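Local structure of PTS-dependent dihydroxyacetone kinase operon regulatory protein (Escherichia coli, 4LRZ) at residues R71-F76 / N88-L94; N142-T148 / I161-V167; V235-D239 / F275-Q280. The protein activates the dhaKLM operon from a sigma-70 promoter and represses its own expression, the part described here being its probable N-terminal sensor region. One frame throughout, in Å; residues are numbered along the deposited sequence.

Contact 1: residues R71-F76 / N88-L94; sequences RECALF and NGDPQTL
The open end of the first β-hairpin of the GAF domain, where strand 84-89 gives way to helix 91-99, brings Leu75 against Asn88 and Asp90 against Cys73. Leu75 and Asn88 form an antiparallel hydrogen-bonded pair: Leu75 N reaches Asn88 O at 2.8 Å in a nearly straight bond (174°), and Asn88 N returns to Leu75 O at 2.9 Å. One residue on, Gly89 faces Ala74 in a non-hydrogen-bonded pair, at a site with no room for a CB beside Cys73 O and the preceding carbonyl oxygen. The ladder then gains one more bond, Asp90 N to Cys73 O at 2.9 Å.

Asp90 is also the N-cap of helix 91-99. With CG swung anti to its backbone N (chi1 168°), its OD2 takes two donors from Thr93: the backbone N arrives from above the carboxylate plane, while Thr93 OG1 donates at 2.8 Å to the anti lone pair of Asp90 OD2. This double grip should hold the carboxylate at the helix start, where the helix dipole would probably stabilise its negative charge. In the 2-1-5-4-3 antiparallel sheet of the GAF fold, the first turn of this helix lies close against strand 74-79. Thr93 rests its methyl CG2 on the Cys73 backbone, and a water that donates to both Thr93 OG1 and Glu72 OE2 joins the two side chains. Further along the helix, Leu94 CD2 touches Ala74 CB at 3.7 Å and lies at the edge of the Phe76 ring, near its plane. On the far side of the strand, Ala74 and Phe76 pair by backbone hydrogen bonds with Ala164 and Ala162, while Arg71 points off to a salt bridge with Asp174.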
loop_
_atom_site.group_PDB
_atom_site.type_symbol
_atom_site.label_atom_id
_atom_site.label_comp_id
_atom_site.label_asym_id
_atom_site.label_seq_id
_atom_site.Cartn_x
_atom_site.Cartn_y
_atom_site.Cartn_z
ATOM N N ARG F 71 -12.034 -11.384 26.309
ATOM C CA ARG F 71 -12.358 -9.998 26.538
ATOM C C ARG F 71 -13.844 -9.803 26.182
ATOM O O ARG F 71 -14.315 -10.357 25.197
ATOM C CB ARG F 71 -11.465 -9.122 25.663
ATOM C CG ARG F 71 -12.026 -7.775 25.414
ATOM C CD ARG F 71 -11.006 -6.674 25.183
ATOM N NE ARG F 71 -11.564 -5.440 25.761
ATOM C CZ ARG F 71 -11.337 -4.210 25.333
ATOM N NH1 ARG F 71 -10.559 -3.983 24.267
ATOM N NH2 ARG F 71 -11.891 -3.203 25.976
ATOM N N GLU F 72 -14.589 -9.062 26.991
ATOM C CA GLU F 72 -15.992 -8.724 26.658
ATOM C C GLU F 72 -16.041 -7.526 25.712
ATOM O O GLU F 72 -16.093 -6.381 26.162
ATOM C CB GLU F 72 -16.804 -8.417 27.925
ATOM C CG GLU F 72 -17.166 -9.642 28.809
ATOM C CD GLU F 72 -17.734 -9.257 30.188
ATOM O OE1 GLU F 72 -17.025 -9.495 31.196
ATOM O OE2 GLU F 72 -18.877 -8.724 30.285
ATOM N N CYS F 73 -15.983 -7.780 24.406
ATOM C CA CYS F 73 -16.030 -6.700 23.454
ATOM C C CYS F 73 -16.467 -7.180 22.078
ATOM O O CYS F 73 -16.532 -8.364 21.820
ATOM C CB CYS F 73 -14.687 -5.963 23.353
ATOM S SG CYS F 73 -13.498 -6.780 22.285
ATOM N N ALA F 74 -16.773 -6.235 21.203
ATOM C CA ALA F 74 -17.251 -6.540 19.875
ATOM C C ALA F 74 -16.576 -5.567 18.955
ATOM O O ALA F 74 -16.300 -4.410 19.321
ATOM C CB ALA F 74 -18.751 -6.345 19.823
ATOM N N LEU F 75 -16.366 -6.011 17.733
ATOM C CA LEU F 75 -15.777 -5.160 16.715
ATOM C C LEU F 75 -16.794 -5.079 15.559
ATOM O O LEU F 75 -17.438 -6.097 15.220
ATOM C CB LEU F 75 -14.449 -5.765 16.268
ATOM C CG LEU F 75 -13.329 -5.863 17.332
ATOM C CD1 LEU F 75 -12.292 -6.971 17.018
ATOM C CD2 LEU F 75 -12.616 -4.540 17.476
ATOM N N PHE F 76 -16.928 -3.885 14.968
ATOM C CA PHE F 76 -17.868 -3.623 13.900
ATOM C C PHE F 76 -17.157 -3.008 12.693
ATOM O O PHE F 76 -16.291 -2.167 12.855
ATOM C CB PHE F 76 -18.888 -2.543 14.358
ATOM C CG PHE F 76 -19.909 -2.983 15.418
ATOM C CD1 PHE F 76 -20.124 -4.312 15.747
ATOM C CD2 PHE F 76 -20.747 -2.001 16.008
ATOM C CE1 PHE F 76 -21.113 -4.666 16.690
ATOM C CE2 PHE F 76 -21.760 -2.335 16.932
ATOM C CZ PHE F 76 -21.934 -3.685 17.274
ATOM N N ASN F 88 -17.853 -8.986 14.819
ATOM C CA ASN F 88 -17.211 -10.177 15.364
ATOM C C ASN F 88 -16.710 -9.840 16.740
ATOM O O ASN F 88 -16.933 -8.706 17.190
ATOM C CB ASN F 88 -16.101 -10.738 14.445
ATOM C CG ASN F 88 -14.909 -9.849 14.388
ATOM O OD1 ASN F 88 -13.769 -10.281 14.574
ATOM N ND2 ASN F 88 -15.150 -8.591 14.155
ATOM N N GLY F 89 -16.088 -10.808 17.427
ATOM C CA GLY F 89 -15.690 -10.603 18.817
ATOM C C GLY F 89 -16.370 -11.597 19.759
ATOM O O GLY F 89 -16.680 -12.723 19.382
ATOM N N ASP F 90 -16.597 -11.183 20.991
ATOM C CA ASP F 90 -17.101 -12.098 21.988
ATOM C C ASP F 90 -18.596 -12.387 21.816
ATOM O O ASP F 90 -19.414 -11.461 21.811
ATOM C CB ASP F 90 -16.823 -11.542 23.381
ATOM C CG ASP F 90 -17.555 -12.294 24.453
ATOM O OD1 ASP F 90 -17.235 -13.468 24.683
ATOM O OD2 ASP F 90 -18.451 -11.711 25.080
ATOM N N PRO F 91 -18.948 -13.670 21.676
ATOM C CA PRO F 91 -20.341 -14.154 21.494
ATOM C C PRO F 91 -21.385 -13.481 22.423
ATOM O O PRO F 91 -22.408 -12.897 21.945
ATOM C CB PRO F 91 -20.233 -15.667 21.753
ATOM C CG PRO F 91 -18.769 -16.026 21.429
ATOM C CD PRO F 91 -17.944 -14.768 21.659
ATOM N N GLN F 92 -21.114 -13.507 23.722
ATOM C CA GLN F 92 -21.978 -12.855 24.709
ATOM C C GLN F 92 -22.159 -11.337 24.465
ATOM O O GLN F 92 -23.272 -10.790 24.576
ATOM C CB GLN F 92 -21.447 -13.110 26.118
ATOM C CG GLN F 92 -22.285 -12.452 27.264
ATOM C CD GLN F 92 -21.570 -12.516 28.632
ATOM O OE1 GLN F 92 -21.886 -13.361 29.472
ATOM N NE2 GLN F 92 -20.588 -11.636 28.836
ATOM N N THR F 93 -21.068 -10.657 24.138
ATOM C CA THR F 93 -21.130 -9.224 23.962
ATOM C C THR F 93 -21.965 -8.955 22.702
ATOM O O THR F 93 -22.850 -8.119 22.713
ATOM C CB THR F 93 -19.720 -8.608 23.981
ATOM O OG1 THR F 93 -19.062 -9.010 25.190
ATOM C CG2 THR F 93 -19.751 -7.120 23.950
ATOM N N LEU F 94 -21.729 -9.729 21.658
ATOM C CA LEU F 94 -22.504 -9.669 20.430
ATOM C C LEU F 94 -23.963 -9.971 20.660
ATOM O O LEU F 94 -24.810 -9.323 20.033
ATOM C CB LEU F 94 -21.972 -10.618 19.373
ATOM C CG LEU F 94 -20.636 -10.146 18.804
ATOM C CD1 LEU F 94 -19.922 -11.240 17.961
ATOM C CD2 LEU F 94 -20.858 -8.842 18.032
HETATM O O HOH W 1 -20.389 -8.464 27.437
#

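Contact 2: residues N142-T148 / I161-V167; sequences NWAFCAT and IALACPV
Trp143 leans across the end of strand 157-166, at Cys165 and Pro166. Its CB sits 4.2 Å from Cys165 O; CG stands anti to the carbonyl carbon (chi1 -62°), which swings the indole over the adjoining strand. There Trp143 CE3 comes to 3.5 Å from Cys165 C, and CZ3, further round the six-membered ring, meets Pro166 CD at 3.9 Å. Pro166 CA lies above one indole face, offset toward the rim, while Cys165 N is at the edge, in plane. Thr93, Gln96 and Leu97 of helix 91-99 also touch this side chain, so the indole lies between strand and helix.

Beneath it the backbones run antiparallel, the strand axes 4.6 Å apart at 170°. Ala144-Cys165, Cys146-Leu163 and Thr148-Ile161 are hydrogen-bonded pairs with two bonds each, the shortest of them Ala144 N to Cys165 O at 2.8 Å. Past the Ala144-Cys165 pair, Val167 N bonds to Asn142 O.

The sheet's two faces carry different residues. Phe145, Ala147, Ala162 and Ala164 share one: Phe145 CE1 presses on Ala164 CB at 3.4 Å, and Ala147 CB meets Ala162 CB. Leu118 of helix 117-124 touches both Phe145 and Ala162, and the His135 ring stands at about 90° to that of Phe145. Ala144, Cys146, Thr148, Ile161, Leu163 and Cys165 form the other face, where helix 174-211 packs and Thr148 OG1 hydrogen-bonds to Thr178 OG1. This hairpin of strands 143-151 and 157-166, with helix 117-124 against one face and helix 174-211 against the other, belongs to the five-stranded antiparallel sheet of a GAF domain.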
loop_
_atom_site.group_PDB
_atom_site.type_symbol
_atom_site.label_atom_id
_atom_site.label_comp_id
_atom_site.label_asym_id
_atom_site.label_seq_id
_atom_site.Cartn_x
_atom_site.Cartn_y
_atom_site.Cartn_z
ATOM N N ASN F 142 -24.234 2.121 29.662
ATOM C CA ASN F 142 -23.424 0.989 30.066
ATOM C C ASN F 142 -22.296 0.632 29.121
ATOM O O ASN F 142 -21.517 -0.239 29.444
ATOM C CB ASN F 142 -24.319 -0.228 30.270
ATOM C CG ASN F 142 -25.234 -0.032 31.402
ATOM O OD1 ASN F 142 -26.444 0.104 31.210
ATOM N ND2 ASN F 142 -24.665 0.099 32.606
ATOM N N TRP F 143 -22.224 1.324 27.982
ATOM C CA TRP F 143 -21.292 1.033 26.905
ATOM C C TRP F 143 -20.240 2.111 26.703
ATOM O O TRP F 143 -20.460 3.296 27.025
ATOM C CB TRP F 143 -22.065 0.772 25.603
ATOM C CG TRP F 143 -22.903 -0.390 25.776
ATOM C CD1 TRP F 143 -24.151 -0.427 26.332
ATOM C CD2 TRP F 143 -22.528 -1.744 25.552
ATOM N NE1 TRP F 143 -24.599 -1.724 26.421
ATOM C CE2 TRP F 143 -23.624 -2.554 25.942
ATOM C CE3 TRP F 143 -21.381 -2.357 25.042
ATOM C CZ2 TRP F 143 -23.602 -3.935 25.839
ATOM C CZ3 TRP F 143 -21.372 -3.717 24.912
ATOM C CH2 TRP F 143 -22.472 -4.497 25.315
ATOM N N ALA F 144 -19.086 1.663 26.213
ATOM C CA ALA F 144 -18.057 2.506 25.662
ATOM C C ALA F 144 -17.976 2.183 24.156
ATOM O O ALA F 144 -18.017 1.006 23.777
ATOM C CB ALA F 144 -16.698 2.207 26.348
ATOM N N PHE F 145 -17.851 3.197 23.299
ATOM C CA PHE F 145 -17.590 2.968 21.864
ATOM C C PHE F 145 -16.318 3.710 21.427
ATOM O O PHE F 145 -16.073 4.826 21.876
ATOM C CB PHE F 145 -18.790 3.391 21.000
ATOM C CG PHE F 145 -19.986 2.486 21.140
ATOM C CD1 PHE F 145 -20.135 1.367 20.329
ATOM C CD2 PHE F 145 -20.948 2.728 22.080
ATOM C CE1 PHE F 145 -21.247 0.516 20.465
ATOM C CE2 PHE F 145 -22.047 1.884 22.222
ATOM C CZ PHE F 145 -22.199 0.798 21.423
ATOM N N CYS F 146 -15.485 3.064 20.622
ATOM C CA CYS F 146 -14.395 3.746 19.947
ATOM C C CYS F 146 -14.617 3.548 18.465
ATOM O O CYS F 146 -15.034 2.466 18.024
ATOM C CB CYS F 146 -13.040 3.110 20.280
ATOM S SG CYS F 146 -12.571 3.192 22.013
ATOM N N ALA F 147 -14.270 4.553 17.678
ATOM C CA ALA F 147 -14.429 4.429 16.240
ATOM C C ALA F 147 -13.477 5.337 15.502
ATOM O O ALA F 147 -13.049 6.410 15.990
ATOM C CB ALA F 147 -15.889 4.710 15.833
ATOM N N THR F 148 -13.149 4.916 14.301
ATOM C CA THR F 148 -12.312 5.728 13.472
ATOM C C THR F 148 -12.870 5.598 12.077
ATOM O O THR F 148 -13.216 4.504 11.671
ATOM C CB THR F 148 -10.829 5.209 13.517
ATOM O OG1 THR F 148 -10.352 5.279 14.877
ATOM C CG2 THR F 148 -9.941 6.055 12.657
ATOM N N ILE F 161 -14.420 1.876 11.591
ATOM C CA ILE F 161 -14.053 0.692 12.376
ATOM C C ILE F 161 -14.389 1.045 13.792
ATOM O O ILE F 161 -13.956 2.075 14.292
ATOM C CB ILE F 161 -12.520 0.345 12.311
ATOM C CG1 ILE F 161 -12.066 0.084 10.867
ATOM C CG2 ILE F 161 -12.155 -0.903 13.189
ATOM C CD1 ILE F 161 -12.663 -1.182 10.204
ATOM N N ALA F 162 -15.124 0.178 14.455
ATOM C CA ALA F 162 -15.464 0.424 15.834
ATOM C C ALA F 162 -15.278 -0.809 16.731
ATOM O O ALA F 162 -15.331 -1.969 16.264
ATOM C CB ALA F 162 -16.941 0.934 15.938
ATOM N N LEU F 163 -15.115 -0.500 18.014
ATOM C CA LEU F 163 -14.965 -1.434 19.088
ATOM C C LEU F 163 -15.952 -1.035 20.199
ATOM O O LEU F 163 -15.910 0.089 20.693
ATOM C CB LEU F 163 -13.536 -1.361 19.610
ATOM C CG LEU F 163 -13.078 -2.229 20.788
ATOM C CD1 LEU F 163 -11.584 -2.564 20.625
ATOM C CD2 LEU F 163 -13.356 -1.597 22.139
ATOM N N ALA F 164 -16.820 -1.979 20.588
ATOM C CA ALA F 164 -17.846 -1.780 21.612
ATOM C C ALA F 164 -17.514 -2.657 22.812
ATOM O O ALA F 164 -17.140 -3.819 22.635
ATOM C CB ALA F 164 -19.213 -2.157 21.069
ATOM N N CYS F 165 -17.660 -2.114 24.022
ATOM C CA CYS F 165 -17.448 -2.870 25.255
ATOM C C CYS F 165 -18.172 -2.275 26.442
ATOM O O CYS F 165 -18.389 -1.065 26.469
ATOM C CB CYS F 165 -15.946 -3.013 25.585
ATOM S SG CYS F 165 -15.068 -1.549 26.180
ATOM N N PRO F 166 -18.525 -3.116 27.450
ATOM C CA PRO F 166 -19.084 -2.557 28.695
ATOM C C PRO F 166 -18.187 -1.442 29.208
ATOM O O PRO F 166 -16.957 -1.550 29.146
ATOM C CB PRO F 166 -19.119 -3.751 29.652
ATOM C CG PRO F 166 -19.212 -4.947 28.787
ATOM C CD PRO F 166 -18.546 -4.593 27.453
ATOM N N VAL F 167 -18.802 -0.353 29.642
ATOM C CA VAL F 167 -18.069 0.849 30.002
ATOM C C VAL F 167 -16.970 0.592 31.066
ATOM O O VAL F 167 -15.869 1.134 30.954
ATOM C CB VAL F 167 -19.053 2.012 30.400
ATOM C CG1 VAL F 167 -19.576 1.839 31.789
ATOM C CG2 VAL F 167 -18.383 3.354 30.246
#

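Contact 3: residues V235-D239 / F275-Q280; sequences VLRLD and FESQHQ
A loop-to-hairpin contact at one edge of the PAS domain joins Leu236 and Arg237, just after helix 230-235, to the end of strand 271-276 and the tight turn into strand 281-293. Its apolar part is Leu236 against Phe275. Leu236 CD2 lies over one face of the phenyl ring, 4.1 Å from the centroid and 18° off the normal, a CH-pi contact displaced toward the rim on the side of CG and CD2. Leu236 CG, anti to the carbonyl carbon (chi1 -61°), carries CD2 onto the ring. Leu303 and Leu252 also touch Leu236, while Ile282, Ile286, Leu301 and Pro255 touch Phe275, placing the pair in the apolar interior.

Nearer the surface the contact turns polar. Ser277 OG donates to Leu236 O at 2.8 Å, coming from above the carbonyl plane, so a buried hydroxyl binds the carbonyl of the first residue to leave the helix. In the 2-1-5-4-3 antiparallel sheet of the PAS fold, strand 271-276 is the outermost on this side, and the turn that follows it is closed by Ser277 N bonding to Gln280 O at 2.9 Å. Gln278, bent at its chi2, folds its amide back toward the loop; its NE2 makes a weak but straight bond to Arg237 O at 3.4 Å.

Arg237, bent at chi3, supplies the outer part of the contact. The Arg237 and Gln280 side chains cross at about a right angle, yet their guanidinium and amide planes lie 19° from parallel. Gln280 CB sits at the guanidinium edge, near its plane, 3.4 Å from Arg237 NH2. Arg237 NH2 also lies 3.2 Å from Ser277 O. Arg237 NE is buried by the contact and has no partner in the model.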
loop_
_atom_site.group_PDB
_atom_site.type_symbol
_atom_site.label_atom_id
_atom_site.label_comp_id
_atom_site.label_asym_id
_atom_site.label_seq_id
_atom_site.Cartn_x
_atom_site.Cartn_y
_atom_site.Cartn_z
ATOM N N VAL F 235 12.721 -11.313 -36.810
ATOM C CA VAL F 235 13.979 -10.805 -37.378
ATOM C C VAL F 235 15.226 -11.416 -36.724
ATOM O O VAL F 235 16.084 -11.971 -37.415
ATOM C CB VAL F 235 14.047 -9.278 -37.320
ATOM C CG1 VAL F 235 15.442 -8.800 -37.617
ATOM C CG2 VAL F 235 13.032 -8.642 -38.280
ATOM N N LEU F 236 15.309 -11.343 -35.400
ATOM C CA LEU F 236 16.455 -11.868 -34.664
ATOM C C LEU F 236 16.305 -13.349 -34.378
ATOM O O LEU F 236 17.060 -13.914 -33.584
ATOM C CB LEU F 236 16.639 -11.112 -33.344
ATOM C CG LEU F 236 16.912 -9.618 -33.473
ATOM C CD1 LEU F 236 17.190 -9.069 -32.123
ATOM C CD2 LEU F 236 18.076 -9.345 -34.421
ATOM N N ARG F 237 15.342 -13.971 -35.051
ATOM C CA ARG F 237 14.942 -15.340 -34.783
ATOM C C ARG F 237 15.117 -15.793 -33.312
ATOM O O ARG F 237 15.840 -16.749 -32.998
ATOM C CB ARG F 237 15.593 -16.281 -35.784
ATOM C CG ARG F 237 15.020 -16.123 -37.196
ATOM C CD ARG F 237 15.580 -17.151 -38.146
ATOM N NE ARG F 237 17.041 -17.216 -38.068
ATOM C CZ ARG F 237 17.729 -18.234 -37.548
ATOM N NH1 ARG F 237 17.104 -19.307 -37.048
ATOM N NH2 ARG F 237 19.057 -18.171 -37.531
ATOM N N LEU F 238 14.453 -15.064 -32.418
ATOM C CA LEU F 238 14.334 -15.471 -31.029
ATOM C C LEU F 238 12.938 -16.008 -30.750
ATOM O O LEU F 238 11.970 -15.629 -31.419
ATOM C CB LEU F 238 14.669 -14.313 -30.077
ATOM C CG LEU F 238 16.150 -13.960 -29.881
ATOM C CD1 LEU F 238 16.315 -12.864 -28.796
ATOM C CD2 LEU F 238 16.999 -15.204 -29.551
ATOM N N ASP F 239 12.852 -16.916 -29.779
ATOM C CA ASP F 239 11.562 -17.432 -29.337
ATOM C C ASP F 239 10.707 -16.333 -28.726
ATOM O O ASP F 239 11.099 -15.667 -27.757
ATOM C CB ASP F 239 11.696 -18.581 -28.342
ATOM C CG ASP F 239 10.335 -19.069 -27.836
ATOM O OD1 ASP F 239 9.282 -18.664 -28.375
ATOM O OD2 ASP F 239 10.306 -19.867 -26.890
ATOM N N PHE F 275 23.906 -8.914 -36.890
ATOM C CA PHE F 275 23.670 -9.826 -35.759
ATOM C C PHE F 275 23.960 -11.304 -36.049
ATOM O O PHE F 275 24.041 -11.722 -37.205
ATOM C CB PHE F 275 22.216 -9.715 -35.287
ATOM C CG PHE F 275 21.868 -8.399 -34.689
ATOM C CD1 PHE F 275 21.979 -8.201 -33.323
ATOM C CD2 PHE F 275 21.408 -7.362 -35.490
ATOM C CE1 PHE F 275 21.647 -6.983 -32.759
ATOM C CE2 PHE F 275 21.075 -6.132 -34.939
ATOM C CZ PHE F 275 21.193 -5.942 -33.568
ATOM N N GLU F 276 24.081 -12.083 -34.970
ATOM C CA GLU F 276 24.178 -13.543 -35.031
ATOM C C GLU F 276 23.144 -14.266 -34.140
ATOM O O GLU F 276 23.147 -14.120 -32.910
ATOM C CB GLU F 276 25.594 -14.006 -34.671
ATOM C CG GLU F 276 25.727 -15.528 -34.509
ATOM C CD GLU F 276 27.160 -15.994 -34.272
ATOM O OE1 GLU F 276 27.563 -16.998 -34.909
ATOM O OE2 GLU F 276 27.874 -15.365 -33.451
ATOM N N SER F 277 22.279 -15.057 -34.777
ATOM C CA SER F 277 21.303 -15.907 -34.076
ATOM C C SER F 277 21.571 -17.378 -34.404
ATOM O O SER F 277 21.591 -17.740 -35.587
ATOM C CB SER F 277 19.873 -15.539 -34.498
ATOM O OG SER F 277 19.693 -14.131 -34.540
ATOM N N GLN F 278 21.757 -18.209 -33.366
ATOM C CA GLN F 278 22.215 -19.623 -33.504
ATOM C C GLN F 278 22.902 -19.973 -34.843
ATOM O O GLN F 278 22.320 -20.646 -35.708
ATOM C CB GLN F 278 21.097 -20.642 -33.194
ATOM C CG GLN F 278 20.233 -20.330 -31.988
ATOM C CD GLN F 278 18.881 -19.760 -32.386
ATOM O OE1 GLN F 278 18.067 -20.444 -33.012
ATOM N NE2 GLN F 278 18.634 -18.501 -32.019
ATOM N N HIS F 279 24.152 -19.522 -34.980
ATOM C CA HIS F 279 24.955 -19.631 -36.223
ATOM C C HIS F 279 24.304 -19.053 -37.503
ATOM O O HIS F 279 24.037 -19.795 -38.453
ATOM C CB HIS F 279 25.541 -21.057 -36.450
ATOM C CG HIS F 279 25.167 -22.067 -35.400
ATOM N ND1 HIS F 279 24.120 -22.956 -35.553
ATOM C CD2 HIS F 279 25.714 -22.341 -34.189
ATOM C CE1 HIS F 279 24.031 -23.721 -34.480
ATOM N NE2 HIS F 279 24.987 -23.369 -33.637
ATOM N N GLN F 280 24.050 -17.737 -37.520
ATOM C CA GLN F 280 23.453 -17.060 -38.692
ATOM C C GLN F 280 23.413 -15.514 -38.629
ATOM O O GLN F 280 23.043 -14.933 -37.602
ATOM C CB GLN F 280 22.046 -17.599 -38.962
ATOM C CG GLN F 280 21.711 -17.716 -40.439
ATOM C CD GLN F 280 20.448 -16.958 -40.788
ATOM O OE1 GLN F 280 19.368 -17.540 -40.890
ATOM N NE2 GLN F 280 20.575 -15.640 -40.947
#

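From the N terminus, contact 1 comes first and closes the hairpin of strands 74-79 and 84-89 at its open end; contact 2 follows, closing the hairpin of strands 143-151 and 157-166. In space these two adjoin, because strands 74-79 and 157-166 are neighbours in one GAF sheet. The long helix 174-211 then leads to the PAS domain, where contact 3 closes a wider loop of 35 residues between helix 230-235 and the end of strand 271-276. All three loops lie in series, and none nests in or crosses another. The nearest atoms of contact 3 are about 49 Å from contact 1 and about 47 Å from contact 2.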